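Local coordinates for uncharacterized protein Atu2773 (Agrobacterium tumefaciens, PDB 2QV5) that is of unknown function but belongs to the divergent polysaccharide deacetylase family and has a parallel beta-sheet fold flanked by helices, at residues A[69-72]-A[73-76]; A[105-109]-A[110-114]. One frame throughout, in Å; residues are numbered along the deposited sequence.

Overall arrangement
Contacts 1 and 2 are both local, contact 1 within one helix and contact 2 between a loop and the first turn of the helix it leads into, and they follow one another along the chain. Contact 1 lies inside helix 68-78, the crossover between parallel strands 58-62 and 82-88; contact 2 is the N-terminal start of helix 109-120, reached by the loop that leaves strand 82-88. Strand 82-88 lies between them in the chain and pairs with 58-62 and 128-131. The two do not touch, their centres being 30 Å apart and their nearest atoms about 18 Å apart. Contact 1 is partly buried against the sheet, whereas contact 2 is a surface contact.

Contact 1. Residues A[69-72]-A[73-76]; sequences QRWM and QDAR
Asp-74 sits one turn after Arg-70 and sets OD2 close to the side chains of Arg-70 and Trp-71. This OD2 lies 4.0 Å from Arg-70 NE, a long salt bridge in which the carboxylate and guanidinium planes stand 87° apart. The same oxygen comes within 3.5 Å of Trp-71 CZ3, again with the flat groups almost perpendicular. CG of Asp-74 stands beside its own backbone N, which carries the carboxylate back along the helix. The guanidinium of Arg-70 in turn has Trp-71 CH2 on one face, near its rim. Because CG of Arg-70 is anti to the backbone N (chi1 179°) and the chain runs extended to NE, its CD can pass over one face of the indole.

Helix 68-78 is the crossover of a beta-alpha-beta unit between strands 58-62 and 82-88. Four successive i to i+4 bonds hold this part of it, among them Ala-75 N to Trp-71 O at 2.9 Å and Arg-76 N to Met-72 O at 3.0 Å. On the outer surface Gln-69 and Gln-73 run side by side in the same direction, their amides turned 48° from each other; NE2 of Gln-73 lies 3.5 Å from CG of Gln-69. Met-72, bent at chi2 and chi3, brings CE to 4.3 Å from Arg-76 CG and also packs on Ile-123 and Thr-124.

Farther out, the indole is positioned by a hydrogen bond from Trp-71 NE1 to Gln-43 OE1 and by packing on Ile-50 of helix 43-52 and Phe-61 of strand 58-62. Ala-75 faces the sheet at Leu-59 and Ile-82, while Arg-76 NH1 is hydrogen-bonded to His-80 O.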
ATOM      1  N   GLN A  69       3.210  10.504 -12.750  1.00 13.62           N
ATOM      2  CA  GLN A  69       2.459  11.759 -12.657  1.00 16.60           C
ATOM      3  C   GLN A  69       1.094  11.674 -13.354  1.00 18.90           C
ATOM      4  O   GLN A  69       0.095  12.176 -12.820  1.00 15.19           O
ATOM      5  CB  GLN A  69       3.278  12.905 -13.247  1.00 16.42           C
ATOM      6  CG  GLN A  69       2.959  14.260 -12.669  1.00 40.27           C
ATOM      7  CD  GLN A  69       3.859  15.354 -13.222  1.00 48.22           C
ATOM      8  OE1 GLN A  69       3.382  16.400 -13.661  1.00 56.01           O
ATOM      9  NE2 GLN A  69       5.167  15.117 -13.201  1.00 49.40           N
ATOM     10  N   ARG A  70       1.046  11.043 -14.529  1.00 16.64           N
ATOM     11  CA  ARG A  70      -0.232  10.837 -15.232  1.00 11.08           C
ATOM     12  C   ARG A  70      -1.203   9.996 -14.397  1.00 13.97           C
ATOM     13  O   ARG A  70      -2.355  10.393 -14.181  1.00 10.16           O
ATOM     14  CB  ARG A  70      -0.039  10.164 -16.606  1.00 12.12           C
ATOM     15  CG  ARG A  70      -1.362   9.943 -17.315  1.00 12.91           C
ATOM     16  CD  ARG A  70      -1.351   8.808 -18.327  1.00 23.90           C
ATOM     17  NE  ARG A  70      -2.635   8.780 -19.028  1.00 32.42           N
ATOM     18  CZ  ARG A  70      -2.840   8.258 -20.232  1.00 35.66           C
ATOM     19  NH1 ARG A  70      -1.849   7.694 -20.897  1.00 25.82           N
ATOM     20  NH2 ARG A  70      -4.049   8.302 -20.770  1.00 39.97           N
ATOM     21  N   TRP A  71      -0.738   8.839 -13.928  1.00  6.37           N
ATOM     22  CA  TRP A  71      -1.613   7.929 -13.181  1.00  9.28           C
ATOM     23  C   TRP A  71      -1.983   8.509 -11.802  1.00 10.99           C
ATOM     24  O   TRP A  71      -3.085   8.295 -11.317  1.00 15.86           O
ATOM     25  CB  TRP A  71      -1.039   6.494 -13.125  1.00 15.85           C
ATOM     26  CG  TRP A  71      -0.838   5.931 -14.520  1.00 13.65           C
ATOM     27  CD1 TRP A  71       0.328   5.477 -15.058  1.00 14.66           C
ATOM     28  CD2 TRP A  71      -1.826   5.839 -15.567  1.00 13.99           C
ATOM     29  NE1 TRP A  71       0.131   5.092 -16.360  1.00 12.13           N
ATOM     30  CE2 TRP A  71      -1.180   5.305 -16.701  1.00 15.25           C
ATOM     31  CE3 TRP A  71      -3.193   6.146 -15.650  1.00 14.54           C
ATOM     32  CZ2 TRP A  71      -1.850   5.074 -17.904  1.00 17.08           C
ATOM     33  CZ3 TRP A  71      -3.856   5.921 -16.851  1.00 21.45           C
ATOM     34  CH2 TRP A  71      -3.179   5.398 -17.962  1.00 18.55           C
ATOM     35  N   MET A  72      -1.070   9.286 -11.223  1.00 12.31           N
ATOM     36  CA  MET A  72      -1.294  10.023  -9.958  1.00 16.78           C
ATOM     37  C   MET A  72      -2.501  10.985 -10.109  1.00 16.83           C
ATOM     38  O   MET A  72      -3.468  10.938  -9.331  1.00 10.30           O
ATOM     39  CB  MET A  72      -0.018  10.822  -9.638  1.00 19.34           C
ATOM     40  CG  MET A  72       0.370  11.071  -8.194  1.00 31.71           C
ATOM     41  SD  MET A  72       0.900  12.807  -8.047  1.00 21.84           S
ATOM     42  CE  MET A  72      -0.785  13.395  -8.011  1.00 12.25           C
ATOM     43  N   GLN A  73      -2.447  11.839 -11.130  1.00 16.70           N
ATOM     44  CA  GLN A  73      -3.497  12.834 -11.373  1.00 16.07           C
ATOM     45  C   GLN A  73      -4.849  12.203 -11.712  1.00 16.57           C
ATOM     46  O   GLN A  73      -5.868  12.687 -11.238  1.00 11.46           O
ATOM     47  CB  GLN A  73      -3.077  13.810 -12.487  1.00 16.88           C
ATOM     48  CG  GLN A  73      -1.891  14.709 -12.127  1.00 28.47           C
ATOM     49  CD  GLN A  73      -1.299  15.441 -13.337  1.00 35.43           C
ATOM     50  OE1 GLN A  73      -1.957  15.617 -14.367  1.00 45.62           O
ATOM     51  NE2 GLN A  73      -0.051  15.873 -13.207  1.00 46.75           N
ATOM     52  N   ASP A  74      -4.846  11.137 -12.519  1.00 12.23           N
ATOM     53  CA  ASP A  74      -6.056  10.379 -12.840  1.00 14.47           C
ATOM     54  C   ASP A  74      -6.667   9.752 -11.587  1.00 14.82           C
ATOM     55  O   ASP A  74      -7.869   9.869 -11.355  1.00 12.06           O
ATOM     56  CB  ASP A  74      -5.771   9.268 -13.871  1.00 20.14           C
ATOM     57  CG  ASP A  74      -5.493   9.804 -15.277  1.00 27.59           C
ATOM     58  OD1 ASP A  74      -5.327  11.031 -15.465  1.00 37.53           O
ATOM     59  OD2 ASP A  74      -5.433   8.974 -16.210  1.00 29.16           O
ATOM     60  N   ALA A  75      -5.837   9.117 -10.769  1.00 10.37           N
ATOM     61  CA  ALA A  75      -6.334   8.460  -9.545  1.00 10.13           C
ATOM     62  C   ALA A  75      -6.948   9.450  -8.558  1.00  7.34           C
ATOM     63  O   ALA A  75      -8.061   9.231  -8.070  1.00 14.74           O
ATOM     64  CB  ALA A  75      -5.230   7.661  -8.889  1.00  9.79           C
ATOM     65  N   ARG A  76      -6.245  10.560  -8.312  1.00 11.53           N
ATOM     66  CA  ARG A  76      -6.707  11.586  -7.374  1.00  9.29           C
ATOM     67  C   ARG A  76      -7.921  12.354  -7.892  1.00 10.81           C
ATOM     68  O   ARG A  76      -8.760  12.790  -7.108  1.00 12.49           O
ATOM     69  CB  ARG A  76      -5.580  12.549  -7.005  1.00 12.62           C
ATOM     70  CG  ARG A  76      -4.446  11.900  -6.210  1.00 14.84           C
ATOM     71  CD  ARG A  76      -4.948  11.425  -4.861  1.00 14.12           C
ATOM     72  NE  ARG A  76      -5.283  12.534  -3.972  1.00 18.75           N
ATOM     73  CZ  ARG A  76      -5.917  12.394  -2.814  1.00 23.57           C
ATOM     74  NH1 ARG A  76      -6.300  11.190  -2.402  1.00 20.90           N
ATOM     75  NH2 ARG A  76      -6.172  13.461  -2.069  1.00 16.11           N
TER

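Contact 2. Residues A[105-109]-A[110-114]; sequences AGDPA and KVNID
Pro-108 O accepts bonds from the first turn of helix 109-120, with Pro-108 itself in the N-cap position. Val-111 N reaches this oxygen at 3.1 Å, but bent (135° at the hydrogen) and from above the carbonyl plane; Asn-112 N adds a straighter though weak bond at 3.4 Å. One carbonyl thus takes two successive N-H groups of the opening turn. The first i to i+4 bond of full strength is Ile-113 N to Ala-109 O, 2.9 Å. That carbonyl oxygen also meets the Ile-113 side chain, whose CG1 stands beside its own backbone N (chi1 -63°).

Asn-112, which is buried, has its amide at the loop: ND2 is bonded to Leu-104 O and OD1 to Arg-115 NH2, while the amide oxygen passes 4.0 Å from Asp-107 CB. The same Arg-115 NH2 also forms a salt bridge with Asp-107 OD2, linking loop and helix a second time. Outside these polar groups, Val-111 spreads its two methyls over successive loop residues. CG1 lies 4.1 Å from Asp-107 OD2, and CG2 packs on the proline ring, 3.8 Å from Pro-108 CG.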
ATOM      1  N   ALA A 105      19.510  -4.866   2.923  1.00 23.32           N
ATOM      2  CA  ALA A 105      19.734  -5.173   4.335  1.00 27.42           C
ATOM      3  C   ALA A 105      21.153  -4.873   4.845  1.00 30.57           C
ATOM      4  O   ALA A 105      21.321  -4.455   5.992  1.00 36.53           O
ATOM      5  CB  ALA A 105      19.349  -6.623   4.629  1.00 28.09           C
ATOM      6  N   GLY A 106      22.155  -5.072   3.994  1.00 30.74           N
ATOM      7  CA  GLY A 106      23.556  -4.908   4.393  1.00 38.56           C
ATOM      8  C   GLY A 106      24.133  -3.504   4.276  1.00 38.37           C
ATOM      9  O   GLY A 106      25.201  -3.227   4.819  1.00 37.82           O
ATOM     10  N   ASP A 107      23.426  -2.621   3.571  1.00 39.27           N
ATOM     11  CA  ASP A 107      23.867  -1.241   3.356  1.00 38.28           C
ATOM     12  C   ASP A 107      23.670  -0.377   4.606  1.00 37.41           C
ATOM     13  O   ASP A 107      22.764  -0.652   5.404  1.00 36.03           O
ATOM     14  CB  ASP A 107      23.140  -0.636   2.147  1.00 38.28           C
ATOM     15  CG  ASP A 107      23.874  -0.884   0.836  1.00 46.91           C
ATOM     16  OD1 ASP A 107      25.122  -0.971   0.848  1.00 51.98           O
ATOM     17  OD2 ASP A 107      23.206  -0.984  -0.212  1.00 51.45           O
ATOM     18  N   PRO A 108      24.524   0.660   4.796  1.00 35.15           N
ATOM     19  CA  PRO A 108      24.355   1.535   5.963  1.00 34.45           C
ATOM     20  C   PRO A 108      23.105   2.401   5.836  1.00 32.16           C
ATOM     21  O   PRO A 108      22.622   2.616   4.721  1.00 32.68           O
ATOM     22  CB  PRO A 108      25.611   2.410   5.930  1.00 34.45           C
ATOM     23  CG  PRO A 108      26.009   2.443   4.499  1.00 33.97           C
ATOM     24  CD  PRO A 108      25.671   1.082   3.966  1.00 38.10           C
ATOM     25  N   ALA A 109      22.609   2.882   6.978  1.00 35.99           N
ATOM     26  CA  ALA A 109      21.368   3.656   7.076  1.00 36.34           C
ATOM     27  C   ALA A 109      21.253   4.790   6.063  1.00 37.09           C
ATOM     28  O   ALA A 109      20.229   4.908   5.399  1.00 37.07           O
ATOM     29  CB  ALA A 109      21.170   4.181   8.499  1.00 32.17           C
ATOM     30  N   LYS A 110      22.316   5.581   5.909  1.00 36.14           N
ATOM     31  CA  LYS A 110      22.300   6.745   5.012  1.00 38.58           C
ATOM     32  C   LYS A 110      22.134   6.411   3.516  1.00 35.16           C
ATOM     33  O   LYS A 110      21.549   7.196   2.772  1.00 38.99           O
ATOM     34  CB  LYS A 110      23.521   7.654   5.256  1.00 39.53           C
ATOM     35  CG  LYS A 110      24.635   7.564   4.207  1.00 46.08           C
ATOM     36  CD  LYS A 110      25.538   8.796   4.230  1.00 48.79           C
ATOM     37  CE  LYS A 110      25.767   9.354   2.822  1.00 53.04           C
ATOM     38  NZ  LYS A 110      26.287   8.347   1.845  1.00 50.25           N
ATOM     39  N   VAL A 111      22.628   5.249   3.087  1.00 34.54           N
ATOM     40  CA  VAL A 111      22.516   4.823   1.693  1.00 30.43           C
ATOM     41  C   VAL A 111      21.076   4.379   1.372  1.00 22.12           C
ATOM     42  O   VAL A 111      20.540   4.690   0.299  1.00 23.60           O
ATOM     43  CB  VAL A 111      23.575   3.720   1.346  1.00 34.49           C
ATOM     44  CG1 VAL A 111      23.311   3.082  -0.016  1.00 37.98           C
ATOM     45  CG2 VAL A 111      24.991   4.309   1.379  1.00 32.58           C
ATOM     46  N   ASN A 112      20.460   3.665   2.312  1.00 20.35           N
ATOM     47  CA  ASN A 112      19.065   3.248   2.176  1.00 20.36           C
ATOM     48  C   ASN A 112      18.087   4.421   2.290  1.00 20.47           C
ATOM     49  O   ASN A 112      17.074   4.444   1.591  1.00 19.43           O
ATOM     50  CB  ASN A 112      18.707   2.170   3.207  1.00 12.31           C
ATOM     51  CG  ASN A 112      19.190   0.776   2.806  1.00 19.02           C
ATOM     52  OD1 ASN A 112      19.371   0.472   1.631  1.00 19.89           O
ATOM     53  ND2 ASN A 112      19.374  -0.084   3.799  1.00 22.63           N
ATOM     54  N   ILE A 113      18.390   5.386   3.161  1.00 23.82           N
ATOM     55  CA  ILE A 113      17.536   6.582   3.329  1.00 24.44           C
ATOM     56  C   ILE A 113      17.541   7.448   2.060  1.00 22.11           C
ATOM     57  O   ILE A 113      16.510   7.993   1.670  1.00 24.35           O
ATOM     58  CB  ILE A 113      17.890   7.409   4.612  1.00 26.90           C
ATOM     59  CG1 ILE A 113      17.662   6.602   5.901  1.00 29.73           C
ATOM     60  CG2 ILE A 113      17.077   8.712   4.697  1.00 26.40           C
ATOM     61  CD1 ILE A 113      16.211   6.279   6.239  1.00 33.29           C
ATOM     62  N   ASP A 114      18.698   7.538   1.403  1.00 24.16           N
ATOM     63  CA  ASP A 114      18.813   8.222   0.115  1.00 20.83           C
ATOM     64  C   ASP A 114      17.998   7.543  -0.988  1.00 18.64           C
ATOM     65  O   ASP A 114      17.376   8.219  -1.804  1.00 20.00           O
ATOM     66  CB  ASP A 114      20.285   8.335  -0.306  1.00 21.92           C
ATOM     67  CG  ASP A 114      21.030   9.432   0.456  1.00 40.05           C
ATOM     68  OD1 ASP A 114      20.398  10.465   0.791  1.00 44.08           O
ATOM     69  OD2 ASP A 114      22.247   9.268   0.716  1.00 44.08           O
TER